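Mandelate racemase/muconate lactonizing protein (PDB 3QLD) belongs to the enolase superfamily, in which an N-terminal capping domain is joined to a C-terminal domain of the TIM-barrel type. Local coordinates at residues G175-A180 against G199-E204; E254-A259 against L284-E289; A341-E344 against I348-P351. One frame throughout, in Å; residues are numbered along the deposited sequence.

Contact 1 (G175-A180 against G199-E204); sequences GRDRAA and GSYRPE
D177 and Y201 join two successive beta/alpha loops of the barrel domain, the one that leads from strand 167-171 into helix 178-187 and the one that leads from strand 192-196 toward helix 206-211. The contact is essentially one hydrogen bond between two buried side chains. Y201 OH donates to D177 OD2 over 2.7 Å and is received on the anti lone pair, the one turned away from OD1. Carboxylate and ring planes are only 17° apart; OD2 lies at the edge of the phenol, in its plane, and also comes within 3.4 Å of Y201 CE1. On the aspartate side, the carboxylate is swung between its own backbone N and carbonyl carbon (chi1 43°), which carries OD2 to the phenol. The packing is close here, with D177 CB 3.1 Å from Y201 OH. The second oxygen turns back to its own chain: R178 N donates to D177 OD1 over 2.6 Å at the start of helix 178-187, although D177, at the N-cap position, makes no capping bond. On the tyrosine side, R202 NH1 ties down the loop by reaching both G199 O and Y201 O, each at 2.9 Å, while Y201 also bonds through its backbone to P223. V208 of helix 206-211 packs against both D177 and Y201. With a donor on each carboxylate oxygen and a helix amino end close by, the buried aspartate would probably favour the ionised form, which suits it to accept from both.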
ATOM      1  N   GLY A 175      24.261  16.799   9.096  1.00 39.37           N
ATOM      2  CA  GLY A 175      25.699  17.020   8.938  1.00 39.34           C
ATOM      3  C   GLY A 175      26.025  17.703   7.637  1.00 39.40           C
ATOM      4  O   GLY A 175      27.163  18.183   7.447  1.00 40.24           O
ATOM      5  N   ARG A 176      25.060  17.715   6.716  1.00 38.25           N
ATOM      6  CA  ARG A 176      25.219  18.364   5.404  1.00 37.66           C
ATOM      7  C   ARG A 176      23.894  19.040   5.136  1.00 35.61           C
ATOM      8  O   ARG A 176      23.134  18.640   4.283  1.00 33.46           O
ATOM      9  CB  ARG A 176      25.572  17.338   4.328  1.00 39.72           C
ATOM     10  CG  ARG A 176      26.047  15.956   4.909  1.00 43.97           C
ATOM     11  CD  ARG A 176      27.133  15.186   4.111  1.00 52.93           C
ATOM     12  NE  ARG A 176      27.052  15.363   2.655  1.00 59.79           N
ATOM     13  CZ  ARG A 176      27.069  14.381   1.753  1.00 63.67           C
ATOM     14  NH1 ARG A 176      26.997  14.678   0.453  1.00 63.86           N
ATOM     15  NH2 ARG A 176      27.172  13.101   2.136  1.00 66.65           N
ATOM     16  N   ASP A 177      23.639  20.105   5.891  1.00 34.02           N
ATOM     17  CA  ASP A 177      22.393  20.847   5.785  1.00 34.18           C
ATOM     18  C   ASP A 177      22.633  22.355   5.985  1.00 33.80           C
ATOM     19  O   ASP A 177      22.503  23.115   5.030  1.00 33.81           O
ATOM     20  CB  ASP A 177      21.295  20.302   6.752  1.00 32.84           C
ATOM     21  CG  ASP A 177      21.826  19.960   8.168  1.00 33.59           C
ATOM     22  OD1 ASP A 177      22.791  20.568   8.667  1.00 34.27           O
ATOM     23  OD2 ASP A 177      21.245  19.059   8.820  1.00 36.55           O
ATOM     24  N   ARG A 178      22.971  22.746   7.208  1.00 34.80           N
ATOM     25  CA  ARG A 178      23.092  24.179   7.573  1.00 37.35           C
ATOM     26  C   ARG A 178      24.124  24.897   6.663  1.00 37.94           C
ATOM     27  O   ARG A 178      23.876  26.004   6.172  1.00 39.18           O
ATOM     28  CB  ARG A 178      23.453  24.320   9.063  1.00 36.19           C
ATOM     29  CG  ARG A 178      23.214  25.717   9.604  1.00 40.62           C
ATOM     30  CD  ARG A 178      23.955  25.994  10.899  1.00 46.56           C
ATOM     31  NE  ARG A 178      23.990  27.437  11.211  1.00 50.97           N
ATOM     32  CZ  ARG A 178      25.070  28.133  11.582  1.00 54.20           C
ATOM     33  NH1 ARG A 178      26.269  27.547  11.693  1.00 54.36           N
ATOM     34  NH2 ARG A 178      24.949  29.438  11.857  1.00 52.69           N
ATOM     35  N   ALA A 179      25.261  24.249   6.416  1.00 38.97           N
ATOM     36  CA  ALA A 179      26.355  24.912   5.656  1.00 39.21           C
ATOM     37  C   ALA A 179      25.985  25.231   4.183  1.00 39.69           C
ATOM     38  O   ALA A 179      26.168  26.384   3.671  1.00 38.68           O
ATOM     39  CB  ALA A 179      27.634  24.088   5.757  1.00 40.26           C
ATOM     40  N   ALA A 180      25.426  24.225   3.515  1.00 38.14           N
ATOM     41  CA  ALA A 180      24.920  24.414   2.173  1.00 37.87           C
ATOM     42  C   ALA A 180      23.851  25.492   2.122  1.00 37.23           C
ATOM     43  O   ALA A 180      23.952  26.395   1.280  1.00 37.28           O
ATOM     44  CB  ALA A 180      24.385  23.078   1.584  1.00 37.38           C
ATOM     45  N   GLY A 199      13.680  11.727   4.309  1.00 26.15           N
ATOM     46  CA  GLY A 199      13.578  10.884   5.526  1.00 24.84           C
ATOM     47  C   GLY A 199      14.831  10.600   6.337  1.00 26.92           C
ATOM     48  O   GLY A 199      14.872   9.654   7.148  1.00 26.17           O
ATOM     49  N   SER A 200      15.823  11.467   6.210  1.00 24.96           N
ATOM     50  CA  SER A 200      17.112  11.249   6.728  1.00 26.95           C
ATOM     51  C   SER A 200      17.239  11.720   8.176  1.00 27.32           C
ATOM     52  O   SER A 200      18.227  11.428   8.821  1.00 27.40           O
ATOM     53  CB  SER A 200      18.139  11.909   5.768  1.00 28.65           C
ATOM     54  OG  SER A 200      18.127  13.339   5.827  1.00 28.83           O
ATOM     55  N   TYR A 201      16.254  12.504   8.680  1.00 27.79           N
ATOM     56  CA  TYR A 201      16.275  12.970  10.077  1.00 24.10           C
ATOM     57  C   TYR A 201      15.432  12.051  11.009  1.00 24.82           C
ATOM     58  O   TYR A 201      14.535  11.284  10.571  1.00 25.30           O
ATOM     59  CB  TYR A 201      15.799  14.428  10.215  1.00 23.58           C
ATOM     60  CG  TYR A 201      16.726  15.378   9.477  1.00 22.24           C
ATOM     61  CD1 TYR A 201      17.732  16.091  10.167  1.00 26.18           C
ATOM     62  CD2 TYR A 201      16.660  15.478   8.111  1.00 22.02           C
ATOM     63  CE1 TYR A 201      18.617  17.006   9.476  1.00 25.23           C
ATOM     64  CE2 TYR A 201      17.552  16.368   7.378  1.00 22.37           C
ATOM     65  CZ  TYR A 201      18.535  17.087   8.073  1.00 28.40           C
ATOM     66  OH  TYR A 201      19.366  17.888   7.316  1.00 28.74           O
ATOM     67  N   ARG A 202      15.714  12.193  12.293  1.00 24.83           N
ATOM     68  CA  ARG A 202      15.032  11.484  13.365  1.00 25.88           C
ATOM     69  C   ARG A 202      14.586  12.512  14.394  1.00 27.47           C
ATOM     70  O   ARG A 202      15.077  13.648  14.405  1.00 25.69           O
ATOM     71  CB  ARG A 202      16.024  10.506  14.014  1.00 26.15           C
ATOM     72  CG  ARG A 202      16.495   9.378  13.065  1.00 27.94           C
ATOM     73  CD  ARG A 202      15.339   8.506  12.537  1.00 29.73           C
ATOM     74  NE  ARG A 202      15.869   7.501  11.615  1.00 29.50           N
ATOM     75  CZ  ARG A 202      16.126   7.681  10.328  1.00 35.25           C
ATOM     76  NH1 ARG A 202      15.864   8.847   9.718  1.00 34.26           N
ATOM     77  NH2 ARG A 202      16.644   6.673   9.635  1.00 37.25           N
ATOM     78  N   PRO A 203      13.663  12.139  15.304  1.00 28.63           N
ATOM     79  CA  PRO A 203      13.231  13.144  16.261  1.00 28.90           C
ATOM     80  C   PRO A 203      14.323  13.844  17.090  1.00 29.11           C
ATOM     81  O   PRO A 203      14.166  15.056  17.402  1.00 27.84           O
ATOM     82  CB  PRO A 203      12.251  12.378  17.128  1.00 29.61           C
ATOM     83  CG  PRO A 203      11.645  11.402  16.152  1.00 29.48           C
ATOM     84  CD  PRO A 203      12.858  10.910  15.405  1.00 29.67           C
ATOM     85  N   GLU A 204      15.425  13.138  17.395  1.00 28.03           N
ATOM     86  CA  GLU A 204      16.577  13.711  18.115  1.00 29.80           C
ATOM     87  C   GLU A 204      17.312  14.852  17.366  1.00 28.44           C
ATOM     88  O   GLU A 204      18.043  15.612  17.956  1.00 28.48           O
ATOM     89  CB  GLU A 204      17.612  12.637  18.478  1.00 30.45           C
ATOM     90  CG  GLU A 204      17.090  11.634  19.439  1.00 38.12           C
ATOM     91  CD  GLU A 204      16.536  10.389  18.753  1.00 44.31           C
ATOM     92  OE1 GLU A 204      15.943  10.495  17.632  1.00 40.09           O
ATOM     93  OE2 GLU A 204      16.675   9.308  19.384  1.00 42.55           O
TER

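Contact 2 (E254-A259 against L284-E289); sequences ELKLTA and LDVAGE
V286 presents both its methyls to helix 252-261 and meets L255 and K256 there. CG1 lies 3.9 Å from K256 CG, and CG2 lies 3.8 Å from K256 CE, so the valine rests against the aliphatic part of the lysine, the two side chains crossing at about a right angle. The lysine chain runs extended beyond CG, which carries CE past CG2 while CG meets CG1, and the valine lies across it. L255, on the buried side, slides past V286 in the opposite sense; its CD2 is 4.1 Å from V286 CB and 4.3 Å from A287 CB. Chi1 (-177°) directs the leucine branch point CG toward the other helix, and chi2 (63°) then sets CD2. These are neighbouring outer helices of the barrel, before and after strand 266-269; their segments 254-259 and 284-289 run nearly parallel (7°), the axes 9.9 Å apart at closest. L255 also packs on L267 and L284 on V269, both of that strand. One turn along, T258 OG1 and T258 N approach E254 O from opposite faces of its plane, each over 2.9 Å. The flank of helix 252-261 that bears L257 packs on W229 of the same chain and on F230 of the second subunit.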
ATOM      1  N   GLU A 254      -5.469  10.493   4.305  1.00 32.70           N
ATOM      2  CA  GLU A 254      -4.172  10.741   4.959  1.00 32.38           C
ATOM      3  C   GLU A 254      -3.888  12.248   5.052  1.00 29.04           C
ATOM      4  O   GLU A 254      -3.278  12.722   5.980  1.00 28.23           O
ATOM      5  CB  GLU A 254      -3.052  10.064   4.196  1.00 32.07           C
ATOM      6  CG  GLU A 254      -2.576   8.702   4.820  1.00 38.31           C
ATOM      7  CD  GLU A 254      -1.292   8.178   4.141  1.00 40.68           C
ATOM      8  OE1 GLU A 254      -1.294   8.036   2.893  1.00 40.95           O
ATOM      9  OE2 GLU A 254      -0.283   7.915   4.858  1.00 46.84           O
ATOM     10  N   LEU A 255      -4.302  12.970   4.035  1.00 28.70           N
ATOM     11  CA  LEU A 255      -4.200  14.434   4.009  1.00 27.87           C
ATOM     12  C   LEU A 255      -5.084  15.009   5.087  1.00 27.90           C
ATOM     13  O   LEU A 255      -4.663  15.906   5.770  1.00 28.13           O
ATOM     14  CB  LEU A 255      -4.611  15.014   2.648  1.00 27.83           C
ATOM     15  CG  LEU A 255      -4.445  16.568   2.535  1.00 27.45           C
ATOM     16  CD1 LEU A 255      -2.995  16.979   2.677  1.00 28.26           C
ATOM     17  CD2 LEU A 255      -4.955  17.036   1.179  1.00 27.24           C
ATOM     18  N   LYS A 256      -6.313  14.513   5.246  1.00 28.61           N
ATOM     19  CA  LYS A 256      -7.169  14.914   6.411  1.00 29.89           C
ATOM     20  C   LYS A 256      -6.497  14.740   7.771  1.00 29.75           C
ATOM     21  O   LYS A 256      -6.569  15.639   8.644  1.00 30.46           O
ATOM     22  CB  LYS A 256      -8.580  14.248   6.389  1.00 28.27           C
ATOM     23  CG  LYS A 256      -9.473  14.877   5.348  1.00 33.93           C
ATOM     24  CD  LYS A 256     -10.876  14.154   5.252  1.00 37.19           C
ATOM     25  CE  LYS A 256     -11.699  14.825   4.136  1.00 44.18           C
ATOM     26  NZ  LYS A 256     -13.137  14.378   4.053  1.00 47.79           N
ATOM     27  N   LEU A 257      -5.826  13.603   7.942  1.00 29.59           N
ATOM     28  CA  LEU A 257      -5.146  13.288   9.187  1.00 29.51           C
ATOM     29  C   LEU A 257      -3.933  14.249   9.354  1.00 29.70           C
ATOM     30  O   LEU A 257      -3.680  14.784  10.452  1.00 29.73           O
ATOM     31  CB  LEU A 257      -4.673  11.814   9.179  1.00 29.45           C
ATOM     32  CG  LEU A 257      -3.740  11.459  10.359  1.00 30.92           C
ATOM     33  CD1 LEU A 257      -4.467  11.596  11.756  1.00 34.54           C
ATOM     34  CD2 LEU A 257      -3.092  10.105  10.205  1.00 30.98           C
ATOM     35  N   THR A 258      -3.169  14.437   8.272  1.00 27.65           N
ATOM     36  CA  THR A 258      -2.043  15.420   8.286  1.00 27.06           C
ATOM     37  C   THR A 258      -2.452  16.776   8.806  1.00 27.39           C
ATOM     38  O   THR A 258      -1.824  17.322   9.733  1.00 27.63           O
ATOM     39  CB  THR A 258      -1.440  15.581   6.879  1.00 27.40           C
ATOM     40  OG1 THR A 258      -0.876  14.338   6.518  1.00 26.12           O
ATOM     41  CG2 THR A 258      -0.311  16.610   6.885  1.00 25.36           C
ATOM     42  N   ALA A 259      -3.541  17.276   8.227  1.00 27.20           N
ATOM     43  CA  ALA A 259      -4.095  18.574   8.570  1.00 29.34           C
ATOM     44  C   ALA A 259      -4.604  18.584  10.015  1.00 28.45           C
ATOM     45  O   ALA A 259      -4.419  19.561  10.720  1.00 30.43           O
ATOM     46  CB  ALA A 259      -5.201  18.924   7.594  1.00 27.96           C
ATOM     47  N   LEU A 284      -6.870  19.025  -3.258  1.00 31.76           N
ATOM     48  CA  LEU A 284      -6.673  20.465  -3.247  1.00 32.86           C
ATOM     49  C   LEU A 284      -7.776  21.176  -2.413  1.00 33.17           C
ATOM     50  O   LEU A 284      -7.504  22.185  -1.777  1.00 32.96           O
ATOM     51  CB  LEU A 284      -6.647  21.017  -4.671  1.00 32.75           C
ATOM     52  CG  LEU A 284      -5.435  20.618  -5.503  1.00 36.84           C
ATOM     53  CD1 LEU A 284      -5.392  21.341  -6.860  1.00 37.13           C
ATOM     54  CD2 LEU A 284      -4.126  20.841  -4.723  1.00 34.49           C
ATOM     55  N   ASP A 285      -8.994  20.648  -2.458  1.00 33.53           N
ATOM     56  CA  ASP A 285     -10.112  21.169  -1.645  1.00 35.77           C
ATOM     57  C   ASP A 285      -9.711  21.123  -0.199  1.00 35.12           C
ATOM     58  O   ASP A 285      -9.797  22.128   0.510  1.00 34.79           O
ATOM     59  CB  ASP A 285     -11.392  20.326  -1.801  1.00 36.04           C
ATOM     60  CG  ASP A 285     -12.236  20.797  -2.951  1.00 41.93           C
ATOM     61  OD1 ASP A 285     -11.938  21.890  -3.476  1.00 46.78           O
ATOM     62  OD2 ASP A 285     -13.191  20.084  -3.361  1.00 51.77           O
ATOM     63  N   VAL A 286      -9.314  19.935   0.234  1.00 33.59           N
ATOM     64  CA  VAL A 286      -8.952  19.717   1.635  1.00 33.84           C
ATOM     65  C   VAL A 286      -7.716  20.514   2.040  1.00 31.79           C
ATOM     66  O   VAL A 286      -7.679  21.045   3.174  1.00 32.37           O
ATOM     67  CB  VAL A 286      -8.778  18.199   1.992  1.00 34.00           C
ATOM     68  CG1 VAL A 286      -8.211  18.009   3.467  1.00 35.70           C
ATOM     69  CG2 VAL A 286     -10.100  17.442   1.869  1.00 35.58           C
ATOM     70  N   ALA A 287      -6.707  20.617   1.169  1.00 29.72           N
ATOM     71  CA  ALA A 287      -5.503  21.412   1.524  1.00 30.13           C
ATOM     72  C   ALA A 287      -5.824  22.928   1.667  1.00 30.91           C
ATOM     73  O   ALA A 287      -5.344  23.627   2.613  1.00 29.58           O
ATOM     74  CB  ALA A 287      -4.389  21.202   0.550  1.00 29.43           C
ATOM     75  N   GLY A 288      -6.615  23.431   0.719  1.00 32.27           N
ATOM     76  CA  GLY A 288      -7.063  24.851   0.769  1.00 33.47           C
ATOM     77  C   GLY A 288      -7.883  25.130   2.044  1.00 34.88           C
ATOM     78  O   GLY A 288      -7.612  26.118   2.708  1.00 34.56           O
ATOM     79  N   GLU A 289      -8.840  24.260   2.402  1.00 35.46           N
ATOM     80  CA  GLU A 289      -9.663  24.411   3.648  1.00 36.76           C
ATOM     81  C   GLU A 289      -8.744  24.477   4.895  1.00 36.44           C
ATOM     82  O   GLU A 289      -9.014  25.198   5.891  1.00 34.65           O
ATOM     83  CB  GLU A 289     -10.616  23.225   3.869  1.00 36.95           C
ATOM     84  CG  GLU A 289     -11.751  22.948   2.877  1.00 44.27           C
ATOM     85  CD  GLU A 289     -12.265  21.453   2.922  1.00 52.79           C
ATOM     86  OE1 GLU A 289     -12.421  20.855   4.034  1.00 54.40           O
ATOM     87  OE2 GLU A 289     -12.509  20.854   1.827  1.00 56.00           O
TER

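Contact 3 (A341-E344 against I348-P351)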
ATOM      1  N   ALA A 341       9.154  22.157 -23.404  1.00 37.72           N
ATOM      2  CA  ALA A 341      10.281  23.101 -23.269  1.00 37.25           C
ATOM      3  C   ALA A 341       9.848  24.362 -22.543  1.00 37.19           C
ATOM      4  O   ALA A 341       8.677  24.626 -22.450  1.00 37.44           O
ATOM      5  CB  ALA A 341      10.879  23.471 -24.667  1.00 39.28           C
ATOM      6  N   PHE A 342      10.806  25.140 -22.050  1.00 37.59           N
ATOM      7  CA  PHE A 342      10.501  26.450 -21.510  1.00 39.34           C
ATOM      8  C   PHE A 342       9.819  27.330 -22.570  1.00 40.18           C
ATOM      9  O   PHE A 342      10.258  27.336 -23.732  1.00 39.25           O
ATOM     10  CB  PHE A 342      11.804  27.127 -21.089  1.00 38.48           C
ATOM     11  CG  PHE A 342      12.408  26.613 -19.795  1.00 40.48           C
ATOM     12  CD1 PHE A 342      11.619  26.361 -18.661  1.00 39.79           C
ATOM     13  CD2 PHE A 342      13.793  26.433 -19.694  1.00 38.98           C
ATOM     14  CE1 PHE A 342      12.197  25.925 -17.449  1.00 40.04           C
ATOM     15  CE2 PHE A 342      14.380  25.992 -18.502  1.00 41.68           C
ATOM     16  CZ  PHE A 342      13.582  25.749 -17.362  1.00 38.61           C
ATOM     17  N   VAL A 343       8.740  28.019 -22.197  1.00 40.72           N
ATOM     18  CA  VAL A 343       8.210  29.124 -23.014  1.00 42.40           C
ATOM     19  C   VAL A 343       9.023  30.448 -22.808  1.00 42.74           C
ATOM     20  O   VAL A 343       9.122  31.301 -23.716  1.00 42.82           O
ATOM     21  CB  VAL A 343       6.680  29.344 -22.777  1.00 41.61           C
ATOM     22  CG1 VAL A 343       6.358  29.688 -21.325  1.00 42.07           C
ATOM     23  CG2 VAL A 343       6.127  30.405 -23.712  1.00 43.01           C
ATOM     24  N   GLU A 344       9.556  30.607 -21.600  1.00 42.69           N
ATOM     25  CA  GLU A 344      10.540  31.645 -21.218  1.00 43.41           C
ATOM     26  C   GLU A 344      11.443  30.971 -20.190  1.00 42.52           C
ATOM     27  O   GLU A 344      11.072  29.916 -19.663  1.00 42.76           O
ATOM     28  CB  GLU A 344       9.874  32.886 -20.570  1.00 43.04           C
ATOM     29  CG  GLU A 344       8.906  33.701 -21.429  1.00 47.93           C
ATOM     30  CD  GLU A 344       9.528  34.382 -22.661  1.00 52.19           C
ATOM     31  OE1 GLU A 344      10.778  34.424 -22.801  1.00 55.40           O
ATOM     32  OE2 GLU A 344       8.743  34.880 -23.516  1.00 51.66           O
ATOM     33  N   ILE A 348       6.946  27.302 -18.072  1.00 35.26           N
ATOM     34  CA  ILE A 348       6.443  26.403 -19.070  1.00 34.77           C
ATOM     35  C   ILE A 348       4.995  26.756 -19.310  1.00 35.47           C
ATOM     36  O   ILE A 348       4.259  27.111 -18.376  1.00 36.25           O
ATOM     37  CB  ILE A 348       6.608  24.863 -18.657  1.00 33.69           C
ATOM     38  CG1 ILE A 348       8.064  24.485 -18.614  1.00 29.26           C
ATOM     39  CG2 ILE A 348       5.927  23.952 -19.652  1.00 33.24           C
ATOM     40  CD1 ILE A 348       8.430  22.932 -18.281  1.00 27.60           C
ATOM     41  N   GLN A 349       4.604  26.712 -20.579  1.00 35.89           N
ATOM     42  CA  GLN A 349       3.245  27.014 -20.923  1.00 36.14           C
ATOM     43  C   GLN A 349       2.480  25.787 -20.505  1.00 36.34           C
ATOM     44  O   GLN A 349       2.881  24.660 -20.843  1.00 34.95           O
ATOM     45  CB  GLN A 349       3.090  27.222 -22.432  1.00 37.75           C
ATOM     46  CG  GLN A 349       1.693  27.718 -22.895  1.00 41.56           C
ATOM     47  CD  GLN A 349       1.533  29.239 -22.705  1.00 47.75           C
ATOM     48  OE1 GLN A 349       0.424  29.752 -22.524  1.00 48.74           O
ATOM     49  NE2 GLN A 349       2.662  29.963 -22.736  1.00 48.53           N
ATOM     50  N   VAL A 350       1.368  26.017 -19.831  1.00 35.41           N
ATOM     51  CA  VAL A 350       0.379  24.995 -19.582  1.00 35.97           C
ATOM     52  C   VAL A 350      -0.243  24.462 -20.870  1.00 36.84           C
ATOM     53  O   VAL A 350      -0.815  25.226 -21.622  1.00 36.32           O
ATOM     54  CB  VAL A 350      -0.698  25.567 -18.638  1.00 35.81           C
ATOM     55  CG1 VAL A 350      -1.913  24.632 -18.481  1.00 36.73           C
ATOM     56  CG2 VAL A 350      -0.087  25.897 -17.299  1.00 36.21           C
ATOM     57  N   PRO A 351      -0.159  23.119 -21.107  1.00 35.93           N
ATOM     58  CA  PRO A 351      -0.781  22.440 -22.249  1.00 36.21           C
ATOM     59  C   PRO A 351      -2.285  22.728 -22.419  1.00 36.21           C
ATOM     60  O   PRO A 351      -3.117  22.548 -21.484  1.00 35.11           O
ATOM     61  CB  PRO A 351      -0.572  20.931 -21.925  1.00 34.82           C
ATOM     62  CG  PRO A 351       0.773  20.925 -21.179  1.00 36.72           C
ATOM     63  CD  PRO A 351       0.743  22.218 -20.342  1.00 36.42           C
TER
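One apolar pair, F342 with I348, joins the two segments where the chain turns back on itself within a few residues. The ring atom F342 CD1 lies 4.0 Å from I348 CG1, the two side chains crossing at a slant. I348 CG1 is set anti to its carbonyl carbon (chi1 -67°), a position from which it reaches the phenylalanine and the backbone just before it. Q349, which is partly exposed, meets V343 through the stems of the two side chains, V343 CB being 4.2 Å from Q349 CB.

Contacts of side chain with backbone form a second group and include the closer approaches. V343 CG1 lies against the peptide that joins I348 to Q349, 3.8 Å from I348 C and 3.5 Å from Q349 N. This branch occupies the place between the valine's own N and carbonyl carbon (chi1 60°), pointing it at that peptide. I348 is approached by A341 O as well, which lies 3.9 Å from I348 CG1 and 4.0 Å from I348 CG2. All of these are van der Waals contacts; the two segments share no hydrogen bond.

Polar and aromatic ties instead lead to the surroundings. The backbone of I348 bonds to V138 and that of V350 to D136, while the ring of F342 meets F165 edge to face. On the buried side, I348 packs on V140 and on L310 of helix 303-313. The result is a short turn folded against strand 347-349, a short strand added antiparallel alongside strand 137-144, the first strand of the barrel in this enolase-type C-terminal domain.

Overall arrangement
All three contacts belong to the barrel domain but lie well apart, with centres 27 to 35 Å from one another and no atoms touching between them. Contact 1 is wholly buried yet small, and depends on one directed hydrogen bond between loops of successive beta/alpha units. Contact 2 is partly buried and apolar, joining two nearly parallel segments of outer helices, one of which also packs on the second subunit. Contact 3 is a surface contact, again of van der Waals character, but local in sequence and set against a short strand antiparallel to strand 137-144. The hydrogen bond of contact 1 sets it apart from the packing of contacts 2 and 3, and the three contacts have no helix or strand in common.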